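Local structure of DNA damage response protein Rtt109, putative (Neosartorya fumigata, 5ZB9) at residues F51-F56 with Q125-P130; R133-L138 with H242-N247; I176-E181 with R226-D231; E181-S186 with V322-G327. The protein probably transfers the acetyl group of acetyl-CoA to lysine side chains of histones, with histone H3 as a substrate. One frame throughout, in Å; residues are numbered along the deposited sequence.

How the interactions relate
The four contacts are spread about the large mixed sheet of the acetyltransferase fold. Interaction 1 comes first along the chain and is complete before the others begin; helix 111-127, which it uses, leads into strand 133-140 of interaction 2, about 15 Å away between centres. Interaction 3 is nested within the loop closed by interaction 2, whereas interaction 4 crosses both. Interactions 2 and 4, centres about 12 Å apart, use neighbouring antiparallel strands and meet through Arg-133 and Asn-324. Interactions 3 and 4, centres about 11 Å apart, share Glu-181. Crossing connections therefore tie the segment 181-186 and the helix 241-244 to neighbouring strands 133-140 and 317-324 of the sheet.

Interaction 1: residues F51-F56 with Q125-P130; sequences FCENHF and QTHQRP
Glu-53 and His-55 reach out from strand 50-61 to meet the imidazole of His-127, which comes the opposite way from segment 125-130. The carboxylate oxygen Glu-53 OE1 approaches the edge of the His-127 ring, in its plane, and comes within 3.0 Å of His-127 CE1. The two flat groups are turned 58° apart. His-55 NE2 lies 3.7 Å from His-127 NE2, and these rings meet obliquely with their planes at 85°. With CG anti to the backbone nitrogen (chi1 175°) and the chain extended beyond it, the Glu-53 carboxylate is carried out from the strand to the imidazole, which comes to meet it.

Further out, His-55 ND1 hydrogen-bonds to His-27 NE2 on strand 22-35, which fixes the far side of the His-55 ring, and Glu-53 OE1 has a weak bond from Trp-409 NE1. Val-80 of strand 71-82 touches both His-55 and His-127. All three contact residues are buried, so a small polar cluster joins sheet to helix. Helix 111-127 links the parallel strands 86-96 and 133-140, and the contact packs this beta-alpha-beta crossover against the antiparallel part of the acetyltransferase sheet.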
loop_
_atom_site.group_PDB
_atom_site.type_symbol
_atom_site.label_atom_id
_atom_site.label_comp_id
_atom_site.label_asym_id
_atom_site.label_seq_id
_atom_site.Cartn_x
_atom_site.Cartn_y
_atom_site.Cartn_z
ATOM N N PHE A 51 -13.931 6.104 4.975
ATOM C CA PHE A 51 -14.411 5.475 3.751
ATOM C C PHE A 51 -13.272 4.730 3.076
ATOM O O PHE A 51 -12.110 5.107 3.217
ATOM C CB PHE A 51 -15.013 6.519 2.809
ATOM C CG PHE A 51 -16.242 7.182 3.362
ATOM C CD1 PHE A 51 -16.135 8.272 4.216
ATOM C CD2 PHE A 51 -17.508 6.703 3.042
ATOM C CE1 PHE A 51 -17.268 8.878 4.737
ATOM C CE2 PHE A 51 -18.645 7.305 3.560
ATOM C CZ PHE A 51 -18.524 8.396 4.408
ATOM N N CYS A 52 -13.597 3.664 2.356
ATOM C CA CYS A 52 -12.572 2.932 1.630
ATOM C C CYS A 52 -12.944 2.752 0.169
ATOM O O CYS A 52 -14.111 2.571 -0.170
ATOM C CB CYS A 52 -12.311 1.567 2.272
ATOM S SG CYS A 52 -10.894 0.705 1.540
ATOM N N GLU A 53 -11.930 2.800 -0.684
ATOM C CA GLU A 53 -12.088 2.639 -2.121
ATOM C C GLU A 53 -11.128 1.546 -2.585
ATOM O O GLU A 53 -9.927 1.654 -2.365
ATOM C CB GLU A 53 -11.818 3.973 -2.835
ATOM C CG GLU A 53 -11.816 3.944 -4.364
ATOM C CD GLU A 53 -11.474 5.312 -4.980
ATOM O OE1 GLU A 53 -11.309 6.282 -4.216
ATOM O OE2 GLU A 53 -11.373 5.424 -6.226
ATOM N N ASN A 54 -11.652 0.485 -3.193
ATOM C CA ASN A 54 -10.800 -0.587 -3.703
ATOM C C ASN A 54 -10.279 -0.306 -5.102
ATOM O O ASN A 54 -11.009 0.202 -5.948
ATOM C CB ASN A 54 -11.542 -1.922 -3.730
ATOM C CG ASN A 54 -12.037 -2.351 -2.371
ATOM O OD1 ASN A 54 -11.522 -1.925 -1.339
ATOM N ND2 ASN A 54 -13.046 -3.208 -2.363
ATOM N N HIS A 55 -9.017 -0.647 -5.339
ATOM C CA HIS A 55 -8.422 -0.569 -6.669
ATOM C C HIS A 55 -7.671 -1.842 -6.988
ATOM O O HIS A 55 -6.912 -2.344 -6.160
ATOM C CB HIS A 55 -7.459 0.606 -6.782
ATOM C CG HIS A 55 -8.118 1.940 -6.687
ATOM N ND1 HIS A 55 -8.577 2.619 -7.794
ATOM C CD2 HIS A 55 -8.385 2.729 -5.621
ATOM C CE1 HIS A 55 -9.103 3.770 -7.413
ATOM N NE2 HIS A 55 -8.997 3.862 -6.098
ATOM N N PHE A 56 -7.866 -2.354 -8.195
ATOM C CA PHE A 56 -7.110 -3.512 -8.633
ATOM C C PHE A 56 -6.617 -3.336 -10.061
ATOM O O PHE A 56 -7.380 -2.995 -10.956
ATOM C CB PHE A 56 -7.948 -4.779 -8.525
ATOM C CG PHE A 56 -7.229 -6.004 -8.992
ATOM C CD1 PHE A 56 -6.232 -6.569 -8.219
ATOM C CD2 PHE A 56 -7.539 -6.582 -10.210
ATOM C CE1 PHE A 56 -5.559 -7.690 -8.653
ATOM C CE2 PHE A 56 -6.873 -7.699 -10.644
ATOM C CZ PHE A 56 -5.880 -8.256 -9.868
ATOM N N GLN A 125 -1.409 10.942 -7.024
ATOM C CA GLN A 125 -1.767 12.151 -7.767
ATOM C C GLN A 125 -3.266 12.416 -7.741
ATOM O O GLN A 125 -3.693 13.559 -7.629
ATOM C CB GLN A 125 -1.297 12.064 -9.223
ATOM C CG GLN A 125 0.215 11.918 -9.386
ATOM C CD GLN A 125 0.626 11.606 -10.822
ATOM O OE1 GLN A 125 -0.084 11.946 -11.771
ATOM N NE2 GLN A 125 1.772 10.950 -10.982
ATOM N N THR A 126 -4.061 11.356 -7.826
ATOM C CA THR A 126 -5.502 11.509 -7.991
ATOM C C THR A 126 -6.291 11.472 -6.689
ATOM O O THR A 126 -7.500 11.665 -6.707
ATOM C CB THR A 126 -6.078 10.415 -8.919
ATOM O OG1 THR A 126 -5.864 9.130 -8.333
ATOM C CG2 THR A 126 -5.413 10.449 -10.281
ATOM N N HIS A 127 -5.636 11.217 -5.563
ATOM C CA HIS A 127 -6.359 11.137 -4.295
ATOM C C HIS A 127 -5.818 12.126 -3.287
ATOM O O HIS A 127 -6.365 12.286 -2.196
ATOM C CB HIS A 127 -6.315 9.712 -3.740
ATOM C CG HIS A 127 -7.089 8.745 -4.569
ATOM N ND1 HIS A 127 -8.386 8.385 -4.278
ATOM C CD2 HIS A 127 -6.775 8.114 -5.724
ATOM C CE1 HIS A 127 -8.826 7.548 -5.200
ATOM N NE2 HIS A 127 -7.867 7.366 -6.089
ATOM N N GLN A 128 -4.744 12.792 -3.678
ATOM C CA GLN A 128 -4.198 13.904 -2.921
ATOM C C GLN A 128 -5.238 15.013 -2.750
ATOM O O GLN A 128 -5.763 15.526 -3.726
ATOM C CB GLN A 128 -2.953 14.444 -3.624
ATOM C CG GLN A 128 -2.274 15.579 -2.896
ATOM C CD GLN A 128 -1.733 15.147 -1.559
ATOM O OE1 GLN A 128 -2.400 15.292 -0.529
ATOM N NE2 GLN A 128 -0.515 14.610 -1.560
ATOM N N ARG A 129 -5.545 15.365 -1.509
ATOM C CA ARG A 129 -6.446 16.478 -1.226
ATOM C C ARG A 129 -5.643 17.650 -0.690
ATOM O O ARG A 129 -4.657 17.447 0.015
ATOM C CB ARG A 129 -7.519 16.078 -0.217
ATOM C CG ARG A 129 -8.643 15.240 -0.780
ATOM C CD ARG A 129 -9.624 14.887 0.320
ATOM N NE ARG A 129 -9.112 13.821 1.169
ATOM C CZ ARG A 129 -9.440 13.648 2.445
ATOM N NH1 ARG A 129 -10.270 14.492 3.043
ATOM N NH2 ARG A 129 -8.926 12.632 3.129
ATOM N N PRO A 130 -6.057 18.882 -1.025
ATOM C CA PRO A 130 -5.385 20.099 -0.546
ATOM C C PRO A 130 -5.377 20.203 0.974
ATOM O O PRO A 130 -6.428 20.085 1.608
ATOM C CB PRO A 130 -6.222 21.227 -1.153
ATOM C CG PRO A 130 -6.895 20.610 -2.330
ATOM C CD PRO A 130 -7.163 19.189 -1.949
#

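Interaction 2: residues R133-L138 with H242-N247; sequences RLMVSL and HQLCDN
Arg-133 crosses Gln-243 at about a right angle where strand 133-140, lying between strands 86-96 and 317-324 of the mixed acetyltransferase sheet, is covered by the short helix 241-244. The arginine leaves the strand with CG anti to the backbone nitrogen and runs out extended until a bend at chi3 (-81°) swings its guanidinium beside the glutamine. There Gln-243 CB lies over one face, 3.7 Å above the guanidinium plane and displaced toward its rim. Arg-133 CD packs against the helix backbone, 3.3 Å from Gln-243 O, and Arg-133 NH1 comes within 3.0 Å of the same oxygen. The side-chain amide stands almost perpendicular to the guanidinium, at 88°.

The clear hydrogen bonds of this pair go to third parties. Arg-133 NE bonds to Asn-324 OD1 and Arg-133 NH2 to Val-332 O, while Gln-243 OE1 accepts a bond from Asn-324 ND2. One asparagine on the adjacent strand thus holds both polar ends, which are buried, and sets how they lie against each other.

Two residues on, Met-135 extends from the same side of the strand and replaces this polar contact with an apolar one. CG is again anti to the backbone nitrogen, and the bend comes at the thioether. Leu-244, at the end of the helix just before Cys-245 leaves helical geometry, crosses it at about a right angle. The sulfur rests on the fork of the leucine: Met-135 SD is 3.7 Å from Leu-244 CD1 and equally far from Leu-244 CD2.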
loop_
_atom_site.group_PDB
_atom_site.type_symbol
_atom_site.label_atom_id
_atom_site.label_comp_id
_atom_site.label_asym_id
_atom_site.label_seq_id
_atom_site.Cartn_x
_atom_site.Cartn_y
_atom_site.Cartn_z
ATOM N N ARG A 133 -2.873 15.552 4.826
ATOM C CA ARG A 133 -1.784 14.580 4.836
ATOM C C ARG A 133 -2.169 13.284 4.107
ATOM O O ARG A 133 -3.289 12.780 4.261
ATOM C CB ARG A 133 -1.370 14.277 6.281
ATOM C CG ARG A 133 -0.163 13.369 6.408
ATOM C CD ARG A 133 0.352 13.319 7.836
ATOM N NE ARG A 133 1.182 14.475 8.158
ATOM C CZ ARG A 133 0.966 15.293 9.182
ATOM N NH1 ARG A 133 -0.060 15.083 9.998
ATOM N NH2 ARG A 133 1.780 16.320 9.395
ATOM N N LEU A 134 -1.250 12.769 3.291
ATOM C CA LEU A 134 -1.463 11.513 2.574
ATOM C C LEU A 134 -0.352 10.506 2.882
ATOM O O LEU A 134 0.833 10.853 2.926
ATOM C CB LEU A 134 -1.545 11.750 1.067
ATOM C CG LEU A 134 -1.879 10.520 0.215
ATOM C CD1 LEU A 134 -2.724 10.932 -0.967
ATOM C CD2 LEU A 134 -0.627 9.782 -0.268
ATOM N N MET A 135 -0.744 9.252 3.078
ATOM C CA MET A 135 0.197 8.194 3.419
ATOM C C MET A 135 0.123 7.011 2.452
ATOM O O MET A 135 -0.967 6.555 2.093
ATOM C CB MET A 135 -0.063 7.711 4.845
ATOM C CG MET A 135 0.763 6.515 5.239
ATOM S SD MET A 135 0.637 6.128 6.991
ATOM C CE MET A 135 -0.955 5.317 7.057
ATOM N N VAL A 136 1.283 6.530 2.019
ATOM C CA VAL A 136 1.354 5.256 1.319
ATOM C C VAL A 136 1.935 4.236 2.277
ATOM O O VAL A 136 2.956 4.483 2.913
ATOM C CB VAL A 136 2.211 5.323 0.042
ATOM C CG1 VAL A 136 2.259 3.956 -0.638
ATOM C CG2 VAL A 136 1.659 6.366 -0.902
ATOM N N SER A 137 1.281 3.089 2.387
ATOM C CA SER A 137 1.684 2.115 3.373
ATOM C C SER A 137 1.575 0.688 2.841
ATOM O O SER A 137 0.786 0.402 1.940
ATOM C CB SER A 137 0.835 2.281 4.643
ATOM O OG SER A 137 1.286 1.426 5.685
ATOM N N LEU A 138 2.371 -0.204 3.422
ATOM C CA LEU A 138 2.367 -1.616 3.057
ATOM C C LEU A 138 3.174 -2.405 4.076
ATOM O O LEU A 138 4.001 -1.838 4.789
ATOM C CB LEU A 138 2.952 -1.821 1.653
ATOM C CG LEU A 138 4.432 -1.458 1.468
ATOM C CD1 LEU A 138 5.386 -2.622 1.813
ATOM C CD2 LEU A 138 4.688 -0.950 0.060
ATOM N N HIS A 242 3.596 10.879 15.426
ATOM C CA HIS A 242 3.008 12.202 15.586
ATOM C C HIS A 242 2.351 12.733 14.323
ATOM O O HIS A 242 1.535 13.648 14.395
ATOM C CB HIS A 242 4.068 13.177 16.097
ATOM C CG HIS A 242 4.527 12.853 17.484
ATOM N ND1 HIS A 242 5.629 12.064 17.740
ATOM C CD2 HIS A 242 3.990 13.151 18.689
ATOM C CE1 HIS A 242 5.769 11.918 19.046
ATOM N NE2 HIS A 242 4.786 12.564 19.645
ATOM N N GLN A 243 2.672 12.149 13.172
ATOM C CA GLN A 243 2.026 12.562 11.926
ATOM C C GLN A 243 0.734 11.786 11.675
ATOM O O GLN A 243 -0.150 12.249 10.962
ATOM C CB GLN A 243 2.972 12.390 10.743
ATOM C CG GLN A 243 4.242 13.215 10.834
ATOM C CD GLN A 243 4.969 13.290 9.504
ATOM O OE1 GLN A 243 4.518 13.966 8.575
ATOM N NE2 GLN A 243 6.097 12.589 9.401
ATOM N N LEU A 244 0.631 10.610 12.280
ATOM C CA LEU A 244 -0.513 9.732 12.077
ATOM C C LEU A 244 -1.547 9.830 13.194
ATOM O O LEU A 244 -2.729 9.588 12.968
ATOM C CB LEU A 244 -0.035 8.287 11.963
ATOM C CG LEU A 244 0.182 7.701 10.574
ATOM C CD1 LEU A 244 0.866 8.699 9.651
ATOM C CD2 LEU A 244 0.989 6.415 10.695
ATOM N N CYS A 245 -1.095 10.166 14.400
ATOM C CA CYS A 245 -1.970 10.182 15.574
ATOM C C CYS A 245 -2.026 11.535 16.270
ATOM O O CYS A 245 -0.997 12.143 16.558
ATOM C CB CYS A 245 -1.515 9.126 16.570
ATOM S SG CYS A 245 -1.504 7.477 15.873
ATOM N N ASP A 246 -3.239 11.991 16.553
ATOM C CA ASP A 246 -3.454 13.281 17.200
ATOM C C ASP A 246 -3.093 13.245 18.681
ATOM O O ASP A 246 -2.663 14.248 19.248
ATOM C CB ASP A 246 -4.907 13.719 17.034
ATOM C CG ASP A 246 -5.885 12.707 17.608
ATOM O OD1 ASP A 246 -6.200 11.713 16.909
ATOM O OD2 ASP A 246 -6.339 12.906 18.760
ATOM N N ASN A 247 -3.273 12.084 19.300
ATOM C CA ASN A 247 -2.975 11.915 20.712
ATOM C C ASN A 247 -1.984 10.786 20.935
ATOM O O ASN A 247 -2.372 9.635 21.117
ATOM C CB ASN A 247 -4.258 11.654 21.500
ATOM C CG ASN A 247 -4.011 11.489 22.993
ATOM O OD1 ASN A 247 -2.917 11.764 23.499
ATOM N ND2 ASN A 247 -5.037 11.037 23.706
#

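Interaction 3: residues I176-E181 with R226-D231; sequences ILREYE and RSDGKD
Arg-178 and Asp-228 join two loops by an end-on, bidentate salt bridge. The arginine is the first residue to leave helical geometry after helix 162-177 and sits within a type I beta turn from Leu-177 to Tyr-180, closed by the backbone bond from Tyr-180 N to Leu-177 O (3.2 Å). The aspartate belongs to the loop between helix 214-218 and strand 235-236.

From CB, which points at the opposing loop, the arginine chain stays extended through CG and CD to NE. Arg-178 NE is the first polar atom along it and forms a salt bridge with Asp-174 OD1, one turn back in the helix, a second acidic partner that probably limits the rotation of the guanidinium. The last torsion (chi4 -83°) turns the guanidinium plane off the line of the chain. It lies nearly coplanar with the Asp-228 carboxylate, 15° apart, and meets it from the opposite direction, each carboxylate oxygen offering its syn lone pair.

Asp-228 touches a crystal neighbour, so the crystal may influence this surface loop. Arg-171, which binds CoA in another structure of the protein although none is bound here, lies about 10 Å from Arg-178 between side chains. At the tip, Arg-178 NH1 donates to Asp-228 OD1 over 2.9 Å, while Arg-178 NH2, which has a further weak bond to Thr-224 OG1, donates to Asp-228 OD2 over 2.9 Å at 166°.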
loop_
_atom_site.group_PDB
_atom_site.type_symbol
_atom_site.label_atom_id
_atom_site.label_comp_id
_atom_site.label_asym_id
_atom_site.label_seq_id
_atom_site.Cartn_x
_atom_site.Cartn_y
_atom_site.Cartn_z
ATOM N N ILE A 176 8.870 7.668 -5.786
ATOM C CA ILE A 176 7.700 8.438 -5.389
ATOM C C ILE A 176 8.116 9.439 -4.331
ATOM O O ILE A 176 7.808 10.629 -4.428
ATOM C CB ILE A 176 6.584 7.558 -4.828
ATOM C CG1 ILE A 176 6.248 6.444 -5.809
ATOM C CG2 ILE A 176 5.356 8.395 -4.526
ATOM C CD1 ILE A 176 5.079 5.597 -5.375
ATOM N N LEU A 177 8.825 8.927 -3.327
ATOM C CA LEU A 177 9.352 9.719 -2.226
ATOM C C LEU A 177 10.120 10.935 -2.736
ATOM O O LEU A 177 9.938 12.044 -2.249
ATOM C CB LEU A 177 10.256 8.847 -1.340
ATOM C CG LEU A 177 11.236 9.512 -0.359
ATOM C CD1 LEU A 177 10.529 10.223 0.778
ATOM C CD2 LEU A 177 12.219 8.486 0.185
ATOM N N ARG A 178 10.958 10.721 -3.744
ATOM C CA ARG A 178 11.908 11.740 -4.154
ATOM C C ARG A 178 11.369 12.724 -5.191
ATOM O O ARG A 178 12.116 13.540 -5.717
ATOM C CB ARG A 178 13.178 11.067 -4.664
ATOM C CG ARG A 178 13.907 10.368 -3.543
ATOM C CD ARG A 178 15.226 9.813 -3.977
ATOM N NE ARG A 178 15.808 8.986 -2.928
ATOM C CZ ARG A 178 16.502 9.466 -1.907
ATOM N NH1 ARG A 178 16.704 10.773 -1.800
ATOM N NH2 ARG A 178 16.997 8.638 -0.993
ATOM N N GLU A 179 10.074 12.648 -5.475
ATOM C CA GLU A 179 9.406 13.685 -6.247
ATOM C C GLU A 179 9.005 14.831 -5.328
ATOM O O GLU A 179 8.576 15.885 -5.788
ATOM C CB GLU A 179 8.178 13.127 -6.968
ATOM C CG GLU A 179 8.506 12.470 -8.305
ATOM C CD GLU A 179 9.229 13.417 -9.259
ATOM O OE1 GLU A 179 10.481 13.372 -9.314
ATOM O OE2 GLU A 179 8.543 14.209 -9.952
ATOM N N TYR A 180 9.151 14.613 -4.023
ATOM C CA TYR A 180 8.757 15.589 -3.013
ATOM C C TYR A 180 9.967 16.176 -2.307
ATOM O O TYR A 180 11.072 15.634 -2.384
ATOM C CB TYR A 180 7.821 14.950 -1.993
ATOM C CG TYR A 180 6.533 14.438 -2.596
ATOM C CD1 TYR A 180 6.414 13.121 -3.018
ATOM C CD2 TYR A 180 5.437 15.274 -2.743
ATOM C CE1 TYR A 180 5.238 12.654 -3.572
ATOM C CE2 TYR A 180 4.264 14.819 -3.296
ATOM C CZ TYR A 180 4.166 13.509 -3.710
ATOM O OH TYR A 180 2.983 13.057 -4.263
ATOM N N GLU A 181 9.755 17.286 -1.613
ATOM C CA GLU A 181 10.850 17.985 -0.951
ATOM C C GLU A 181 11.310 17.265 0.313
ATOM O O GLU A 181 10.499 16.659 1.018
ATOM C CB GLU A 181 10.433 19.416 -0.611
ATOM C CG GLU A 181 10.260 20.291 -1.829
ATOM C CD GLU A 181 11.481 20.272 -2.728
ATOM O OE1 GLU A 181 12.555 20.742 -2.288
ATOM O OE2 GLU A 181 11.372 19.773 -3.871
ATOM N N ARG A 226 22.388 6.976 0.753
ATOM C CA ARG A 226 23.775 7.195 1.131
ATOM C C ARG A 226 24.168 8.664 0.967
ATOM O O ARG A 226 24.972 9.194 1.739
ATOM C CB ARG A 226 24.705 6.304 0.305
ATOM C CG ARG A 226 26.098 6.143 0.908
ATOM C CD ARG A 226 26.968 5.238 0.057
ATOM N NE ARG A 226 26.891 5.622 -1.349
ATOM C CZ ARG A 226 27.541 5.009 -2.330
ATOM N NH1 ARG A 226 28.334 3.975 -2.061
ATOM N NH2 ARG A 226 27.395 5.431 -3.580
ATOM N N SER A 227 23.577 9.321 -0.024
ATOM C CA SER A 227 23.978 10.676 -0.375
ATOM C C SER A 227 23.031 11.773 0.130
ATOM O O SER A 227 23.258 12.953 -0.138
ATOM C CB SER A 227 24.131 10.789 -1.894
ATOM O OG SER A 227 22.927 10.450 -2.548
ATOM N N ASP A 228 21.982 11.400 0.853
ATOM C CA ASP A 228 21.139 12.400 1.502
ATOM C C ASP A 228 21.921 13.010 2.655
ATOM O O ASP A 228 22.702 12.318 3.304
ATOM C CB ASP A 228 19.828 11.788 2.002
ATOM C CG ASP A 228 18.978 11.218 0.876
ATOM O OD1 ASP A 228 18.726 11.934 -0.118
ATOM O OD2 ASP A 228 18.564 10.049 0.980
ATOM N N GLY A 229 21.733 14.302 2.902
ATOM C CA GLY A 229 22.421 14.962 4.001
ATOM C C GLY A 229 21.902 14.526 5.359
ATOM O O GLY A 229 20.736 14.161 5.482
ATOM N N LYS A 230 22.764 14.560 6.374
ATOM C CA LYS A 230 22.374 14.204 7.740
ATOM C C LYS A 230 21.163 14.981 8.250
ATOM O O LYS A 230 20.386 14.456 9.045
ATOM C CB LYS A 230 23.526 14.429 8.719
ATOM C CG LYS A 230 24.677 13.455 8.611
ATOM C CD LYS A 230 25.582 13.564 9.838
ATOM C CE LYS A 230 27.058 13.443 9.467
ATOM N NZ LYS A 230 27.590 14.674 8.797
ATOM N N ASP A 231 21.019 16.228 7.803
ATOM C CA ASP A 231 19.968 17.116 8.299
ATOM C C ASP A 231 18.620 16.890 7.625
ATOM O O ASP A 231 17.591 17.312 8.142
ATOM C CB ASP A 231 20.382 18.588 8.133
ATOM C CG ASP A 231 20.594 18.997 6.670
ATOM O OD1 ASP A 231 20.888 18.131 5.823
ATOM O OD2 ASP A 231 20.487 20.208 6.365
#

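Interaction 4: residues E181-S186 with V322-G327; sequences EPETGS and VINPPG
The carboxylate of Glu-183 meets the side-chain amide of Asn-324, the two groups crossing as chains at about a right angle but turned nearly coplanar, with their planes 28° apart. Asn-324 ND2 donates to Glu-183 OE2 over 2.9 Å with an N-H...O angle of 157°. The acceptor lies in the amide plane and receives the bond on its syn lone pair, the side of its fellow oxygen. Glu-183 CG sits beside the backbone nitrogen (chi1 -54°), and the extended chain beyond it delivers the carboxylate to the asparagine.

Both ends of the asparagine amide are engaged. Asn-324 ND2 also donates to Gln-243 OE1, and Asn-324 OD1 accepts from Arg-133 NE, so the rotation of the amide is fixed by partners on several sides. The carboxylate is held as well: Glu-183 OE2 is hydrogen-bonded to Ser-202 OG and Glu-183 OE1 to Thr-204 OG1. Together with the asparagine, these bonds satisfy both oxygens of a buried acid. A water lies 3.0 Å from Val-322 O; its modelled separation from Glu-183 OE1 is too short to be relied on.

The contact thus fastens the loop between helices 162-177 and 193-198 to the end of strand 317-324, just before Pro-325. That strand runs antiparallel to strand 133-140 and to strand 202-208, which supplies Ser-202 and Thr-204, while Glu-197 of helix 193-198 packs against Glu-183.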
loop_
_atom_site.group_PDB
_atom_site.type_symbol
_atom_site.label_atom_id
_atom_site.label_comp_id
_atom_site.label_asym_id
_atom_site.label_seq_id
_atom_site.Cartn_x
_atom_site.Cartn_y
_atom_site.Cartn_z
ATOM N N GLU A 181 9.755 17.286 -1.613
ATOM C CA GLU A 181 10.850 17.985 -0.951
ATOM C C GLU A 181 11.310 17.265 0.313
ATOM O O GLU A 181 10.499 16.659 1.018
ATOM C CB GLU A 181 10.433 19.416 -0.611
ATOM C CG GLU A 181 10.260 20.291 -1.829
ATOM C CD GLU A 181 11.481 20.272 -2.728
ATOM O OE1 GLU A 181 12.555 20.742 -2.288
ATOM O OE2 GLU A 181 11.372 19.773 -3.871
ATOM N N PRO A 182 12.619 17.324 0.599
ATOM C CA PRO A 182 13.157 16.777 1.849
ATOM C C PRO A 182 12.562 17.465 3.066
ATOM O O PRO A 182 12.075 18.589 2.968
ATOM C CB PRO A 182 14.660 17.062 1.746
ATOM C CG PRO A 182 14.922 17.181 0.290
ATOM C CD PRO A 182 13.684 17.808 -0.296
ATOM N N GLU A 183 12.596 16.791 4.207
ATOM C CA GLU A 183 12.114 17.373 5.452
ATOM C C GLU A 183 13.209 17.316 6.517
ATOM O O GLU A 183 14.185 16.575 6.385
ATOM C CB GLU A 183 10.853 16.653 5.924
ATOM C CG GLU A 183 9.761 16.609 4.867
ATOM C CD GLU A 183 8.489 15.919 5.343
ATOM O OE1 GLU A 183 8.581 14.773 5.843
ATOM O OE2 GLU A 183 7.397 16.523 5.212
ATOM N N THR A 184 13.033 18.092 7.580
ATOM C CA THR A 184 14.086 18.293 8.563
ATOM C C THR A 184 13.896 17.485 9.837
ATOM O O THR A 184 14.867 17.157 10.519
ATOM C CB THR A 184 14.187 19.767 8.935
ATOM O OG1 THR A 184 12.864 20.310 9.024
ATOM C CG2 THR A 184 14.965 20.518 7.869
ATOM N N GLY A 185 12.651 17.167 10.169
ATOM C CA GLY A 185 12.382 16.411 11.378
ATOM C C GLY A 185 11.177 16.926 12.139
ATOM O O GLY A 185 11.096 18.114 12.465
ATOM N N SER A 186 10.244 16.017 12.418
ATOM C CA SER A 186 8.993 16.343 13.101
ATOM C C SER A 186 9.249 16.969 14.470
ATOM O O SER A 186 9.015 18.164 14.665
ATOM C CB SER A 186 8.119 15.088 13.244
ATOM O OG SER A 186 8.802 14.043 13.919
ATOM N N VAL A 322 5.103 9.110 4.163
ATOM C CA VAL A 322 4.219 10.187 4.609
ATOM C C VAL A 322 4.471 11.469 3.820
ATOM O O VAL A 322 5.576 12.039 3.854
ATOM C CB VAL A 322 4.373 10.474 6.119
ATOM C CG1 VAL A 322 3.421 11.580 6.552
ATOM C CG2 VAL A 322 4.124 9.208 6.927
ATOM N N ILE A 323 3.433 11.908 3.112
ATOM C CA ILE A 323 3.506 13.071 2.237
ATOM C C ILE A 323 2.767 14.270 2.832
ATOM O O ILE A 323 1.569 14.204 3.108
ATOM C CB ILE A 323 2.922 12.753 0.844
ATOM C CG1 ILE A 323 3.769 11.682 0.149
ATOM C CG2 ILE A 323 2.818 14.022 -0.007
ATOM C CD1 ILE A 323 3.139 11.100 -1.097
ATOM N N ASN A 324 3.487 15.369 3.029
ATOM C CA ASN A 324 2.869 16.582 3.554
ATOM C C ASN A 324 2.723 17.610 2.451
ATOM O O ASN A 324 3.714 18.149 1.962
ATOM C CB ASN A 324 3.677 17.145 4.724
ATOM C CG ASN A 324 3.704 16.200 5.911
ATOM O OD1 ASN A 324 2.689 15.994 6.568
ATOM N ND2 ASN A 324 4.866 15.611 6.185
ATOM N N PRO A 325 1.473 17.876 2.046
ATOM C CA PRO A 325 1.148 18.773 0.937
ATOM C C PRO A 325 1.444 20.233 1.301
ATOM O O PRO A 325 1.664 20.521 2.482
ATOM C CB PRO A 325 -0.348 18.532 0.738
ATOM C CG PRO A 325 -0.836 18.261 2.112
ATOM C CD PRO A 325 0.256 17.426 2.746
ATOM N N PRO A 326 1.466 21.137 0.304
ATOM C CA PRO A 326 1.763 22.540 0.611
ATOM C C PRO A 326 0.811 23.116 1.656
ATOM O O PRO A 326 -0.404 22.938 1.558
ATOM C CB PRO A 326 1.590 23.238 -0.742
ATOM C CG PRO A 326 1.846 22.168 -1.753
ATOM C CD PRO A 326 1.276 20.920 -1.144
ATOM N N GLY A 327 1.368 23.788 2.656
ATOM C CA GLY A 327 0.573 24.328 3.743
ATOM C C GLY A 327 0.616 23.391 4.928
ATOM O O GLY A 327 -0.174 23.499 5.863
HETATM O O HOH W 1 6.955 13.010 6.276
#